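Local atomic coordinates of Exo beta-1,2-glucooligosaccharide sophorohydrolase (non-reducing end) (Parabacteroides distasonis ATCC 8503, PDB entry 5Z06), a protein that catalyses the exo-type hydrolysis of linear beta-1,2-glucan and beta-1,2-glucooligosaccharides of four or more units, releasing sophorose from the non-reducing end. Residues A[14-19]-A[655-660]; A[19-24]-A[593-598]; A[67-72]-A[155-160]; A[73-78]-A[659-664]. All blocks are in the same frame, centred on the assembly; numbering follows the deposited sequence.

Interaction 1: residues A[14-19]-A[655-660]. With GOL (glycerol), chain E.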
loop_
_atom_site.group_PDB
_atom_site.type_symbol
_atom_site.label_atom_id
_atom_site.label_comp_id
_atom_site.label_asym_id
_atom_site.label_seq_id
_atom_site.Cartn_x
_atom_site.Cartn_y
_atom_site.Cartn_z
ATOM N N SER A 14 -7.269 9.181 12.729
ATOM C CA SER A 14 -7.915 7.948 12.306
ATOM C C SER A 14 -8.377 8.176 10.889
ATOM O O SER A 14 -9.087 9.156 10.627
ATOM C CB SER A 14 -9.101 7.631 13.191
ATOM O OG SER A 14 -9.640 6.382 12.866
ATOM N N LEU A 15 -7.949 7.311 9.972
ATOM C CA LEU A 15 -8.452 7.344 8.601
ATOM C C LEU A 15 -9.894 6.887 8.521
ATOM O O LEU A 15 -10.582 7.207 7.567
ATOM C CB LEU A 15 -7.567 6.505 7.669
ATOM C CG LEU A 15 -6.111 6.987 7.555
ATOM C CD1 LEU A 15 -5.279 6.084 6.658
ATOM C CD2 LEU A 15 -6.076 8.423 7.035
ATOM N N MET A 16 -10.353 6.148 9.524
ATOM C CA MET A 16 -11.766 5.792 9.633
ATOM C C MET A 16 -12.470 6.669 10.662
ATOM O O MET A 16 -11.874 7.089 11.637
ATOM C CB MET A 16 -11.919 4.309 10.006
ATOM C CG MET A 16 -11.378 3.347 8.970
ATOM S SD MET A 16 -12.134 3.547 7.344
ATOM C CE MET A 16 -13.243 2.149 7.258
ATOM N N LYS A 17 -13.754 6.930 10.433
ATOM C CA LYS A 17 -14.578 7.607 11.408
ATOM C C LYS A 17 -14.995 6.629 12.462
ATOM O O LYS A 17 -14.756 5.426 12.344
ATOM C CB LYS A 17 -15.822 8.208 10.756
ATOM C CG LYS A 17 -15.483 9.365 9.846
ATOM C CD LYS A 17 -16.640 9.746 8.943
ATOM C CE LYS A 17 -16.134 10.590 7.774
ATOM N NZ LYS A 17 -17.169 10.687 6.706
ATOM N N GLY A 18 -15.599 7.185 13.508
ATOM C CA GLY A 18 -16.340 6.437 14.504
ATOM C C GLY A 18 -15.477 5.927 15.625
ATOM O O GLY A 18 -15.649 6.312 16.748
ATOM N N ASP A 19 -14.555 5.042 15.293
ATOM C CA ASP A 19 -13.685 4.421 16.259
ATOM C C ASP A 19 -12.340 4.074 15.631
ATOM O O ASP A 19 -12.203 4.057 14.418
ATOM C CB ASP A 19 -14.348 3.156 16.806
ATOM C CG ASP A 19 -14.718 2.153 15.713
ATOM O OD1 ASP A 19 -13.848 1.448 15.165
ATOM O OD2 ASP A 19 -15.908 2.042 15.410
ATOM N N THR A 655 -15.694 -4.354 8.395
ATOM C CA THR A 655 -16.180 -5.175 9.500
ATOM C C THR A 655 -15.515 -4.785 10.793
ATOM O O THR A 655 -16.186 -4.672 11.806
ATOM C CB THR A 655 -16.025 -6.668 9.180
ATOM O OG1 THR A 655 -16.746 -6.935 7.978
ATOM C CG2 THR A 655 -16.580 -7.561 10.309
ATOM N N VAL A 656 -14.206 -4.543 10.743
ATOM C CA VAL A 656 -13.458 -4.107 11.909
ATOM C C VAL A 656 -13.135 -2.613 11.900
ATOM O O VAL A 656 -12.436 -2.120 12.799
ATOM C CB VAL A 656 -12.157 -4.933 12.080
ATOM C CG1 VAL A 656 -12.466 -6.414 12.052
ATOM C CG2 VAL A 656 -11.121 -4.598 11.028
ATOM N N ASN A 657 -13.620 -1.901 10.884
ATOM C CA ASN A 657 -13.445 -0.448 10.756
ATOM C C ASN A 657 -11.962 -0.041 10.666
ATOM O O ASN A 657 -11.430 0.721 11.478
ATOM C CB ASN A 657 -14.151 0.327 11.868
ATOM C CG ASN A 657 -14.325 1.777 11.498
ATOM O OD1 ASN A 657 -14.618 2.061 10.365
ATOM N ND2 ASN A 657 -14.074 2.686 12.419
ATOM N N TRP A 658 -11.332 -0.582 9.630
ATOM C CA TRP A 658 -9.922 -0.419 9.352
ATOM C C TRP A 658 -9.735 -0.035 7.876
ATOM O O TRP A 658 -10.432 -0.513 6.996
ATOM C CB TRP A 658 -9.208 -1.733 9.651
ATOM C CG TRP A 658 -7.761 -1.711 9.345
ATOM C CD1 TRP A 658 -6.748 -1.328 10.167
ATOM C CD2 TRP A 658 -7.160 -2.073 8.109
ATOM N NE1 TRP A 658 -5.543 -1.443 9.523
ATOM C CE2 TRP A 658 -5.768 -1.906 8.258
ATOM C CE3 TRP A 658 -7.663 -2.535 6.893
ATOM C CZ2 TRP A 658 -4.878 -2.181 7.240
ATOM C CZ3 TRP A 658 -6.787 -2.804 5.886
ATOM C CH2 TRP A 658 -5.402 -2.629 6.064
ATOM N N VAL A 659 -8.781 0.836 7.627
ATOM C CA VAL A 659 -8.275 1.072 6.288
ATOM C C VAL A 659 -6.762 1.135 6.359
ATOM O O VAL A 659 -6.178 1.555 7.345
ATOM C CB VAL A 659 -8.896 2.336 5.646
ATOM C CG1 VAL A 659 -8.513 3.589 6.414
ATOM C CG2 VAL A 659 -8.484 2.461 4.173
ATOM N N SER A 660 -6.135 0.682 5.301
ATOM C CA SER A 660 -4.707 0.630 5.239
ATOM C C SER A 660 -4.121 2.020 5.344
ATOM O O SER A 660 -4.648 2.962 4.745
ATOM C CB SER A 660 -4.279 0.016 3.920
ATOM O OG SER A 660 -2.900 0.005 3.847
HETATM C C1 GOL E . -7.132 2.276 10.206
HETATM O O1 GOL E . -8.202 2.696 11.058
HETATM C C2 GOL E . -5.736 2.841 10.491
HETATM O O2 GOL E . -4.799 2.147 9.667
HETATM C C3 GOL E . -5.545 4.288 10.055
HETATM O O3 GOL E . -6.117 5.206 10.985
HETATM O O HOH W 1 -10.309 2.665 12.958
HETATM O O HOH W 2 -11.904 -0.199 14.795
#
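The amide nitrogen of Asn657 is shared by two acceptors of the 14-19 loop. Asn657 ND2 donates to Lys17 O at 2.8 Å, almost head-on to the carbonyl (C=O...donor angle 172°), and to Asp19 OD1 at 3.0 Å. Both acceptors lie close to the amide plane of Asn657, so the two bonds fix the rotation of that amide. The carboxylate of Asp19, by contrast, is turned steeply against it, the planes 71° apart, and OD1 is met from above its own plane. The other oxygen, OD2, forms a salt bridge with Arg37, which probably helps to keep Asp19 charged. Asn657 reaches across because its CG stands anti to the backbone N (chi1 -162°). Its backbone has the positive phi of the first residue of a G1 beta bulge, formed with Trp658 opposite Asn653. That bulge opens strand 658-659, an outer strand of a small three-stranded antiparallel sheet in the glycoamylase-like part of the chain, and the bulge meets the loop between strands 9-11 and 23-28. Water 1 lies within hydrogen-bonding distance of Asp19 O, Asn657 O and glycerol O1 and bridges the segments. Beside the amide, the bent chain of Met16 slides past Asn657, its CE 3.4 Å from Asn657 OD1, while its SD rests on Val659 CG1 at 3.7 Å. Val659 CG1 is also pressed tightly against Leu15 CB, 3.3 Å away. The glycerol, probably from the crystallisation liquor, spans the two segments: Leu15 N donates to its O3 at 3.0 Å, and its O2 donates to Val659 O at 2.8 Å.

Interaction 2: residues A[19-24]-A[593-598]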
loop_
_atom_site.group_PDB
_atom_site.type_symbol
_atom_site.label_atom_id
_atom_site.label_comp_id
_atom_site.label_asym_id
_atom_site.label_seq_id
_atom_site.Cartn_x
_atom_site.Cartn_y
_atom_site.Cartn_z
ATOM N N ASP A 19 -14.555 5.042 15.293
ATOM C CA ASP A 19 -13.685 4.421 16.259
ATOM C C ASP A 19 -12.340 4.074 15.631
ATOM O O ASP A 19 -12.203 4.057 14.418
ATOM C CB ASP A 19 -14.348 3.156 16.806
ATOM C CG ASP A 19 -14.718 2.153 15.713
ATOM O OD1 ASP A 19 -13.848 1.448 15.165
ATOM O OD2 ASP A 19 -15.908 2.042 15.410
ATOM N N TYR A 20 -11.368 3.775 16.486
ATOM C CA TYR A 20 -9.987 3.684 16.082
ATOM C C TYR A 20 -9.488 2.258 16.255
ATOM O O TYR A 20 -9.413 1.718 17.368
ATOM C CB TYR A 20 -9.104 4.658 16.858
ATOM C CG TYR A 20 -7.702 4.682 16.295
ATOM C CD1 TYR A 20 -7.492 4.960 14.939
ATOM C CD2 TYR A 20 -6.589 4.370 17.082
ATOM C CE1 TYR A 20 -6.221 4.948 14.394
ATOM C CE2 TYR A 20 -5.311 4.381 16.532
ATOM C CZ TYR A 20 -5.145 4.664 15.177
ATOM O OH TYR A 20 -3.922 4.662 14.565
ATOM N N PHE A 21 -9.145 1.656 15.131
ATOM C CA PHE A 21 -8.855 0.268 15.103
ATOM C C PHE A 21 -7.736 -0.040 16.067
ATOM O O PHE A 21 -7.846 -0.966 16.840
ATOM C CB PHE A 21 -8.494 -0.230 13.688
ATOM C CG PHE A 21 -8.068 -1.646 13.703
ATOM C CD1 PHE A 21 -9.000 -2.648 13.644
ATOM C CD2 PHE A 21 -6.746 -1.973 13.900
ATOM C CE1 PHE A 21 -8.623 -3.972 13.732
ATOM C CE2 PHE A 21 -6.360 -3.296 14.000
ATOM C CZ PHE A 21 -7.298 -4.298 13.907
ATOM N N TYR A 22 -6.691 0.770 16.037
ATOM C CA TYR A 22 -5.491 0.527 16.834
ATOM C C TYR A 22 -5.611 1.125 18.224
ATOM O O TYR A 22 -4.767 1.905 18.654
ATOM C CB TYR A 22 -4.291 1.125 16.129
ATOM C CG TYR A 22 -3.990 0.445 14.829
ATOM C CD1 TYR A 22 -3.363 -0.790 14.804
ATOM C CD2 TYR A 22 -4.342 1.028 13.626
ATOM C CE1 TYR A 22 -3.077 -1.420 13.604
ATOM C CE2 TYR A 22 -4.069 0.399 12.433
ATOM C CZ TYR A 22 -3.424 -0.803 12.427
ATOM O OH TYR A 22 -3.169 -1.373 11.222
ATOM N N SER A 23 -6.678 0.761 18.910
ATOM C CA SER A 23 -6.868 1.140 20.279
ATOM C C SER A 23 -7.668 0.066 20.955
ATOM O O SER A 23 -8.297 -0.783 20.321
ATOM C CB SER A 23 -7.600 2.470 20.400
ATOM O OG SER A 23 -8.896 2.370 19.870
ATOM N N GLN A 24 -7.630 0.114 22.262
ATOM C CA GLN A 24 -8.407 -0.784 23.061
ATOM C C GLN A 24 -9.035 0.090 24.133
ATOM O O GLN A 24 -8.457 1.092 24.552
ATOM C CB GLN A 24 -7.517 -1.879 23.627
ATOM C CG GLN A 24 -8.256 -2.965 24.396
ATOM C CD GLN A 24 -7.327 -4.042 24.964
ATOM O OE1 GLN A 24 -6.090 -3.920 24.925
ATOM N NE2 GLN A 24 -7.927 -5.104 25.503
ATOM N N PHE A 593 -2.671 -6.181 6.156
ATOM C CA PHE A 593 -3.823 -5.898 6.985
ATOM C C PHE A 593 -3.271 -5.229 8.249
ATOM O O PHE A 593 -2.246 -4.570 8.184
ATOM C CB PHE A 593 -4.622 -7.199 7.206
ATOM C CG PHE A 593 -5.929 -7.040 7.959
ATOM C CD1 PHE A 593 -6.748 -5.909 7.791
ATOM C CD2 PHE A 593 -6.331 -8.038 8.868
ATOM C CE1 PHE A 593 -7.932 -5.788 8.495
ATOM C CE2 PHE A 593 -7.500 -7.908 9.592
ATOM C CZ PHE A 593 -8.307 -6.786 9.392
ATOM N N ALA A 594 -3.919 -5.416 9.385
ATOM C CA ALA A 594 -3.709 -4.599 10.564
ATOM C C ALA A 594 -2.334 -4.827 11.184
ATOM O O ALA A 594 -1.683 -3.897 11.600
ATOM C CB ALA A 594 -4.787 -4.925 11.582
ATOM N N TRP A 595 -1.941 -6.091 11.247
ATOM C CA TRP A 595 -0.704 -6.529 11.884
ATOM C C TRP A 595 0.223 -7.369 11.020
ATOM O O TRP A 595 1.354 -7.597 11.410
ATOM C CB TRP A 595 -1.070 -7.361 13.108
ATOM C CG TRP A 595 -1.959 -6.594 14.024
ATOM C CD1 TRP A 595 -3.298 -6.754 14.192
ATOM C CD2 TRP A 595 -1.566 -5.523 14.872
ATOM N NE1 TRP A 595 -3.765 -5.850 15.116
ATOM C CE2 TRP A 595 -2.723 -5.080 15.545
ATOM C CE3 TRP A 595 -0.337 -4.896 15.140
ATOM C CZ2 TRP A 595 -2.703 -4.024 16.460
ATOM C CZ3 TRP A 595 -0.313 -3.838 16.046
ATOM C CH2 TRP A 595 -1.490 -3.425 16.708
ATOM N N ASN A 596 -0.251 -7.853 9.880
ATOM C CA ASN A 596 0.530 -8.782 9.069
ATOM C C ASN A 596 0.062 -8.755 7.636
ATOM O O ASN A 596 -1.010 -8.222 7.314
ATOM C CB ASN A 596 0.376 -10.210 9.593
ATOM C CG ASN A 596 -1.083 -10.594 9.788
ATOM O OD1 ASN A 596 -1.819 -10.857 8.826
ATOM N ND2 ASN A 596 -1.516 -10.608 11.046
ATOM N N TYR A 597 0.874 -9.365 6.788
ATOM C CA TYR A 597 0.515 -9.603 5.422
ATOM C C TYR A 597 -0.513 -10.715 5.398
ATOM O O TYR A 597 -0.486 -11.627 6.223
ATOM C CB TYR A 597 1.741 -10.002 4.640
ATOM C CG TYR A 597 1.479 -10.422 3.212
ATOM C CD1 TYR A 597 1.250 -9.462 2.205
ATOM C CD2 TYR A 597 1.484 -11.767 2.860
ATOM C CE1 TYR A 597 1.048 -9.851 0.889
ATOM C CE2 TYR A 597 1.263 -12.168 1.546
ATOM C CZ TYR A 597 1.067 -11.209 0.560
ATOM O OH TYR A 597 0.858 -11.604 -0.739
ATOM N N GLN A 598 -1.421 -10.640 4.450
ATOM C CA GLN A 598 -2.389 -11.713 4.243
ATOM C C GLN A 598 -2.638 -11.889 2.761
ATOM O O GLN A 598 -2.705 -10.902 2.019
ATOM C CB GLN A 598 -3.687 -11.429 4.993
ATOM C CG GLN A 598 -4.264 -10.042 4.798
ATOM C CD GLN A 598 -5.607 -9.880 5.494
ATOM O OE1 GLN A 598 -5.848 -10.442 6.557
ATOM N NE2 GLN A 598 -6.484 -9.098 4.896
#
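The backbones of 19-24 and 593-598 stay well apart, 8.3 Å between Tyr22 CA and Ala594 CA at their nearest, with Tyr22 at the centre of an inverse gamma turn just before strand 23-28. Side chains therefore do most of the bridging. The hydroxyl of Tyr22 donates to the backbone oxygen of Ala594 (OH to O 3.0 Å), lying in the carbonyl plane on a lone pair. The same hydroxyl is hydrogen-bonded to the indole NE1 of Trp658, so it is gripped from two residues of the glycoamylase-like part of the chain. Further down its ring, Tyr22 sends an edge toward one face of Trp595, a T-shaped pair with planes at 81° and Tyr22 CD1 3.7 Å from Trp595 CZ2. Phe21, its CG anti to the backbone N (chi1 174°), swings its ring toward Ala594 and packs CE2 against Ala594 CB at 3.3 Å. Its rim also comes to the indole, where Trp595 NE1 lies near the plane of the Phe21 ring, 3.8 Å from Phe21 CE2. Phe21 CD2 in turn lies over the centre of the Tyr22 ring, which completes an aromatic cluster of Phe21, Tyr22 and Trp595. Trp658 extends it, meeting both Phe21 and Phe593 edge-to-face. The chemistry is thus largely aromatic and apolar, and the two-way hydrogen bonding of the phenol settles the position of the Tyr22 ring while its edge packs on the indole.

Interaction 3: residues A[67-72]-A[155-160]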
loop_
_atom_site.group_PDB
_atom_site.type_symbol
_atom_site.label_atom_id
_atom_site.label_comp_id
_atom_site.label_asym_id
_atom_site.label_seq_id
_atom_site.Cartn_x
_atom_site.Cartn_y
_atom_site.Cartn_z
ATOM N N TYR A 67 -9.418 0.293 31.295
ATOM C CA TYR A 67 -8.149 0.251 30.615
ATOM C C TYR A 67 -8.352 0.782 29.205
ATOM O O TYR A 67 -9.353 0.466 28.542
ATOM C CB TYR A 67 -7.636 -1.177 30.558
ATOM C CG TYR A 67 -6.326 -1.277 29.824
ATOM C CD1 TYR A 67 -5.144 -0.855 30.424
ATOM C CD2 TYR A 67 -6.272 -1.761 28.511
ATOM C CE1 TYR A 67 -3.945 -0.923 29.741
ATOM C CE2 TYR A 67 -5.079 -1.836 27.822
ATOM C CZ TYR A 67 -3.928 -1.421 28.432
ATOM O OH TYR A 67 -2.759 -1.500 27.752
ATOM N N SER A 68 -7.412 1.588 28.756
ATOM C CA SER A 68 -7.352 1.937 27.372
ATOM C C SER A 68 -5.928 1.900 26.913
ATOM O O SER A 68 -5.021 2.129 27.696
ATOM C CB SER A 68 -7.909 3.322 27.135
ATOM O OG SER A 68 -8.039 3.514 25.755
ATOM N N GLU A 69 -5.735 1.595 25.636
ATOM C CA GLU A 69 -4.438 1.803 25.027
ATOM C C GLU A 69 -4.566 2.237 23.591
ATOM O O GLU A 69 -5.510 1.847 22.894
ATOM C CB GLU A 69 -3.587 0.549 25.115
ATOM C CG GLU A 69 -4.178 -0.654 24.423
ATOM C CD GLU A 69 -3.220 -1.826 24.410
ATOM O OE1 GLU A 69 -3.012 -2.407 23.328
ATOM O OE2 GLU A 69 -2.665 -2.163 25.483
ATOM N N ILE A 70 -3.598 3.041 23.169
ATOM C CA ILE A 70 -3.472 3.500 21.817
ATOM C C ILE A 70 -2.264 2.763 21.261
ATOM O O ILE A 70 -1.135 2.966 21.706
ATOM C CB ILE A 70 -3.280 5.012 21.765
ATOM C CG1 ILE A 70 -4.498 5.710 22.363
ATOM C CG2 ILE A 70 -3.116 5.476 20.329
ATOM C CD1 ILE A 70 -4.353 6.080 23.810
ATOM N N GLN A 71 -2.524 1.918 20.281
ATOM C CA GLN A 71 -1.525 1.011 19.741
ATOM C C GLN A 71 -0.785 1.617 18.561
ATOM O O GLN A 71 -1.392 2.214 17.645
ATOM C CB GLN A 71 -2.175 -0.279 19.321
ATOM C CG GLN A 71 -2.815 -1.040 20.465
ATOM C CD GLN A 71 -3.879 -2.014 20.008
ATOM O OE1 GLN A 71 -4.196 -2.090 18.829
ATOM N NE2 GLN A 71 -4.443 -2.757 20.947
ATOM N N TYR A 72 0.537 1.459 18.591
ATOM C CA TYR A 72 1.358 1.819 17.447
ATOM C C TYR A 72 0.905 0.952 16.286
ATOM O O TYR A 72 0.754 -0.240 16.459
ATOM C CB TYR A 72 2.858 1.576 17.698
ATOM C CG TYR A 72 3.669 1.757 16.434
ATOM C CD1 TYR A 72 3.891 3.025 15.908
ATOM C CD2 TYR A 72 4.185 0.664 15.756
ATOM C CE1 TYR A 72 4.618 3.203 14.758
ATOM C CE2 TYR A 72 4.918 0.827 14.590
ATOM C CZ TYR A 72 5.130 2.094 14.089
ATOM O OH TYR A 72 5.848 2.239 12.914
ATOM N N LEU A 155 7.834 -0.647 22.051
ATOM C CA LEU A 155 6.905 0.300 22.649
ATOM C C LEU A 155 5.609 0.174 21.857
ATOM O O LEU A 155 5.356 0.924 20.899
ATOM C CB LEU A 155 7.487 1.719 22.609
ATOM C CG LEU A 155 8.908 1.879 23.219
ATOM C CD1 LEU A 155 9.311 3.344 23.211
ATOM C CD2 LEU A 155 9.025 1.305 24.633
ATOM N N ALA A 156 4.819 -0.822 22.245
ATOM C CA ALA A 156 3.654 -1.249 21.465
ATOM C C ALA A 156 2.483 -0.284 21.609
ATOM O O ALA A 156 1.768 -0.040 20.641
ATOM C CB ALA A 156 3.223 -2.657 21.845
ATOM N N ALA A 157 2.271 0.249 22.807
ATOM C CA ALA A 157 1.096 1.064 23.040
ATOM C C ALA A 157 1.296 2.025 24.170
ATOM O O ALA A 157 2.086 1.771 25.065
ATOM C CB ALA A 157 -0.114 0.180 23.313
ATOM N N VAL A 158 0.584 3.145 24.091
ATOM C CA VAL A 158 0.406 4.044 25.201
ATOM C C VAL A 158 -0.821 3.548 25.960
ATOM O O VAL A 158 -1.913 3.501 25.396
ATOM C CB VAL A 158 0.202 5.475 24.713
ATOM C CG1 VAL A 158 -0.181 6.394 25.858
ATOM C CG2 VAL A 158 1.478 5.956 24.059
ATOM N N ALA A 159 -0.616 3.179 27.229
ATOM C CA ALA A 159 -1.647 2.620 28.085
ATOM C C ALA A 159 -2.210 3.677 29.016
ATOM O O ALA A 159 -1.484 4.557 29.498
ATOM C CB ALA A 159 -1.083 1.471 28.896
ATOM N N LEU A 160 -3.516 3.584 29.266
ATOM C CA LEU A 160 -4.199 4.535 30.124
ATOM C C LEU A 160 -5.037 3.796 31.123
ATOM O O LEU A 160 -5.663 2.782 30.801
ATOM C CB LEU A 160 -5.059 5.489 29.317
ATOM C CG LEU A 160 -4.264 6.331 28.330
ATOM C CD1 LEU A 160 -5.168 6.878 27.238
ATOM C CD2 LEU A 160 -3.529 7.458 29.039
HETATM O O HOH W 3 1.097 -1.788 18.561
#
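Chi1 of 60° in Glu69 places CG between the backbone N and the carbonyl carbon, and the extended chain beyond it lays the carboxylate beside Ala157 CB, 3.9 Å from Glu69 CD. Tyr67 CG, anti to its own N (chi1 179°), carries the phenol along the strand on the same face, and its OH comes to 3.6 Å from Ala159 CB. There the Tyr67 hydroxyl lies doubtfully close to Glu69 OE2 and also bonds to Tyr114, while Gln71 NE2 donates to Glu69 OE1 at 2.8 Å on the anti side of the carboxylate. Arg108 forms a salt bridge with OE2, and this buried carboxylate probably remains charged. Ala157 and Ala159 offer only methyls to the carboxylate and phenol that pack on them. The backbone beneath is an antiparallel pair inside a five-stranded sheet, strand 65-71 running between 23-28 and 155-161. Ser68 with Leu160 and Ile70 with Val158 are the hydrogen-bonded pairs; Ile70 N, for one, donates to Val158 O at 2.8 Å. The ladder reaches Tyr72 N, bonded to Ala156 O at 2.8 Å, where Ala156 and Ala157 form a classic bulge opposite Arg108. Water 3 donates to Ala156 O and to Tyr72 O. On the opposite face, apolar residues meet instead: Ile70 CD1 touches Leu160 CD1 at 3.6 Å, and Ile70, Val158 and Leu160 all pack on strand 169-180 of the seven-stranded sheet, through Ile177 and Leu174.

Interaction 4: residues A[73-78]-A[659-664]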
loop_
_atom_site.group_PDB
_atom_site.type_symbol
_atom_site.label_atom_id
_atom_site.label_comp_id
_atom_site.label_asym_id
_atom_site.label_seq_id
_atom_site.Cartn_x
_atom_site.Cartn_y
_atom_site.Cartn_z
ATOM N N CYS A 73 0.686 1.578 15.138
ATOM C CA CYS A 73 0.200 0.893 13.918
ATOM C C CYS A 73 1.413 0.560 13.076
ATOM O O CYS A 73 2.004 1.467 12.519
ATOM C CB CYS A 73 -0.758 1.827 13.133
ATOM S SG CYS A 73 -1.123 1.305 11.430
ATOM N N PRO A 74 1.846 -0.713 13.045
ATOM C CA PRO A 74 3.021 -1.021 12.218
ATOM C C PRO A 74 2.739 -0.805 10.753
ATOM O O PRO A 74 1.631 -1.057 10.280
ATOM C CB PRO A 74 3.291 -2.500 12.498
ATOM C CG PRO A 74 1.994 -3.013 13.017
ATOM C CD PRO A 74 1.453 -1.878 13.838
ATOM N N VAL A 75 3.723 -0.277 10.052
ATOM C CA VAL A 75 3.556 -0.003 8.647
ATOM C C VAL A 75 4.792 -0.557 7.976
ATOM O O VAL A 75 5.927 -0.266 8.403
ATOM C CB VAL A 75 3.419 1.498 8.385
ATOM C CG1 VAL A 75 3.248 1.759 6.900
ATOM C CG2 VAL A 75 2.245 2.078 9.159
ATOM N N ARG A 76 4.566 -1.346 6.926
ATOM C CA ARG A 76 5.635 -1.945 6.145
ATOM C C ARG A 76 6.708 -0.902 5.850
ATOM O O ARG A 76 6.404 0.221 5.412
ATOM C CB ARG A 76 5.065 -2.511 4.847
ATOM C CG ARG A 76 6.088 -3.069 3.871
ATOM C CD ARG A 76 5.398 -3.512 2.598
ATOM N NE ARG A 76 4.541 -4.648 2.872
ATOM C CZ ARG A 76 4.835 -5.930 2.654
ATOM N NH1 ARG A 76 5.981 -6.321 2.084
ATOM N NH2 ARG A 76 3.945 -6.842 2.993
ATOM N N GLY A 77 7.958 -1.267 6.120
ATOM C CA GLY A 77 9.083 -0.375 5.842
ATOM C C GLY A 77 9.234 0.843 6.744
ATOM O O GLY A 77 10.142 1.651 6.513
ATOM N N ASN A 78 8.369 0.983 7.763
ATOM C CA ASN A 78 8.510 2.024 8.791
ATOM C C ASN A 78 9.366 1.393 9.879
ATOM O O ASN A 78 8.869 0.735 10.809
ATOM C CB ASN A 78 7.163 2.508 9.361
ATOM C CG ASN A 78 6.369 3.362 8.389
ATOM O OD1 ASN A 78 5.764 4.353 8.791
ATOM N ND2 ASN A 78 6.321 2.958 7.124
ATOM N N VAL A 659 -8.781 0.836 7.627
ATOM C CA VAL A 659 -8.275 1.072 6.288
ATOM C C VAL A 659 -6.762 1.135 6.359
ATOM O O VAL A 659 -6.178 1.555 7.345
ATOM C CB VAL A 659 -8.896 2.336 5.646
ATOM C CG1 VAL A 659 -8.513 3.589 6.414
ATOM C CG2 VAL A 659 -8.484 2.461 4.173
ATOM N N SER A 660 -6.135 0.682 5.301
ATOM C CA SER A 660 -4.707 0.630 5.239
ATOM C C SER A 660 -4.121 2.020 5.344
ATOM O O SER A 660 -4.648 2.962 4.745
ATOM C CB SER A 660 -4.279 0.016 3.920
ATOM O OG SER A 660 -2.900 0.005 3.847
ATOM N N PRO A 661 -3.011 2.160 6.101
ATOM C CA PRO A 661 -2.317 3.457 6.138
ATOM C C PRO A 661 -1.382 3.695 4.962
ATOM O O PRO A 661 -0.695 4.693 4.954
ATOM C CB PRO A 661 -1.516 3.378 7.437
ATOM C CG PRO A 661 -1.252 1.911 7.628
ATOM C CD PRO A 661 -2.335 1.143 6.924
ATOM N N LEU A 662 -1.363 2.812 3.960
ATOM C CA LEU A 662 -0.367 2.889 2.904
ATOM C C LEU A 662 -0.960 2.724 1.520
ATOM O O LEU A 662 -2.098 2.260 1.341
ATOM C CB LEU A 662 0.767 1.852 3.133
ATOM C CG LEU A 662 0.452 0.377 3.388
ATOM C CD1 LEU A 662 -0.039 -0.339 2.143
ATOM C CD2 LEU A 662 1.705 -0.326 3.859
ATOM N N PHE A 663 -0.143 3.109 0.555
ATOM C CA PHE A 663 -0.302 2.721 -0.811
ATOM C C PHE A 663 0.829 1.777 -1.127
ATOM O O PHE A 663 1.990 2.008 -0.743
ATOM C CB PHE A 663 -0.218 3.944 -1.697
ATOM C CG PHE A 663 -1.239 4.960 -1.363
ATOM C CD1 PHE A 663 -2.517 4.848 -1.864
ATOM C CD2 PHE A 663 -0.933 5.998 -0.494
ATOM C CE1 PHE A 663 -3.481 5.771 -1.522
ATOM C CE2 PHE A 663 -1.886 6.931 -0.163
ATOM C CZ PHE A 663 -3.165 6.820 -0.671
ATOM N N MET A 664 0.507 0.752 -1.884
ATOM C CA MET A 664 1.431 -0.351 -2.098
ATOM C C MET A 664 1.863 -0.320 -3.551
ATOM O O MET A 664 1.030 -0.234 -4.430
ATOM C CB MET A 664 0.712 -1.646 -1.773
ATOM C CG MET A 664 1.616 -2.824 -1.580
ATOM S SD MET A 664 2.508 -2.770 -0.025
ATOM C CE MET A 664 3.573 -4.170 -0.371
#
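Arg76 lays one face of its guanidinium under the methyl of Met664, whose CE sits 3.4 Å from Arg76 NE, offset toward the rim of the group. The two chains cross at about a right angle, and Arg76 CD also touches Met664 CE, at 3.5 Å. A bend at chi3 (-67°) turns the otherwise extended arginine so that its flat end receives the methyl, while the bend of Met664 at chi2 (74°) delivers CE there. The nitrogens have their partners around the rim: NH2 forms a salt bridge with Asp592 and NH1 another with Glu312. Those two salt bridges hold the orientation of the guanidinium, while the methyl of Met664 packs on one face. Nearer the backbone the contact is apolar. Leu662 CD2 packs against both Val75 CG1, at 4.0 Å, and Arg76 CB, and the other branch of Val75 touches Pro661, CG2 to CG 3.8 Å. The ring carbon Pro661 CG lies also 3.9 Å from Cys73 SG. No hydrogen bond crosses between the segments. Each is shaped by its own turn: Ser660 OG accepts from Leu662 N in an ST turn, and Asn78 N donates to Val75 O at 2.8 Å, closing a type II beta turn with Gly77 in the third position. This is loop-to-loop packing, joining the connection after strand 65-71 of the N-terminal beta region to the approach to strand 663-664, which pairs with strand 313-314 in the C-terminal part.

From the N terminus, the loop 14-19 closes the longest loop by meeting 655-660 in interaction 1. The chain then runs through the shared Asp19 into interaction 2, whose closure with 593-598 falls within that loop. Interaction 3, a local pairing of strands 65-71 and 155-161, lies within both. Segment 73-78 follows directly on 67-72 and reaches 659-664, so interaction 4 crosses interactions 2 and 3 and ends on the same stretch as interaction 1. Interactions 1, 2 and 4 tie the N-terminal beta region to the glycoamylase-like part; interaction 3 stays within the five-stranded sheet, touching interaction 2 through the neighbouring strand 23-28.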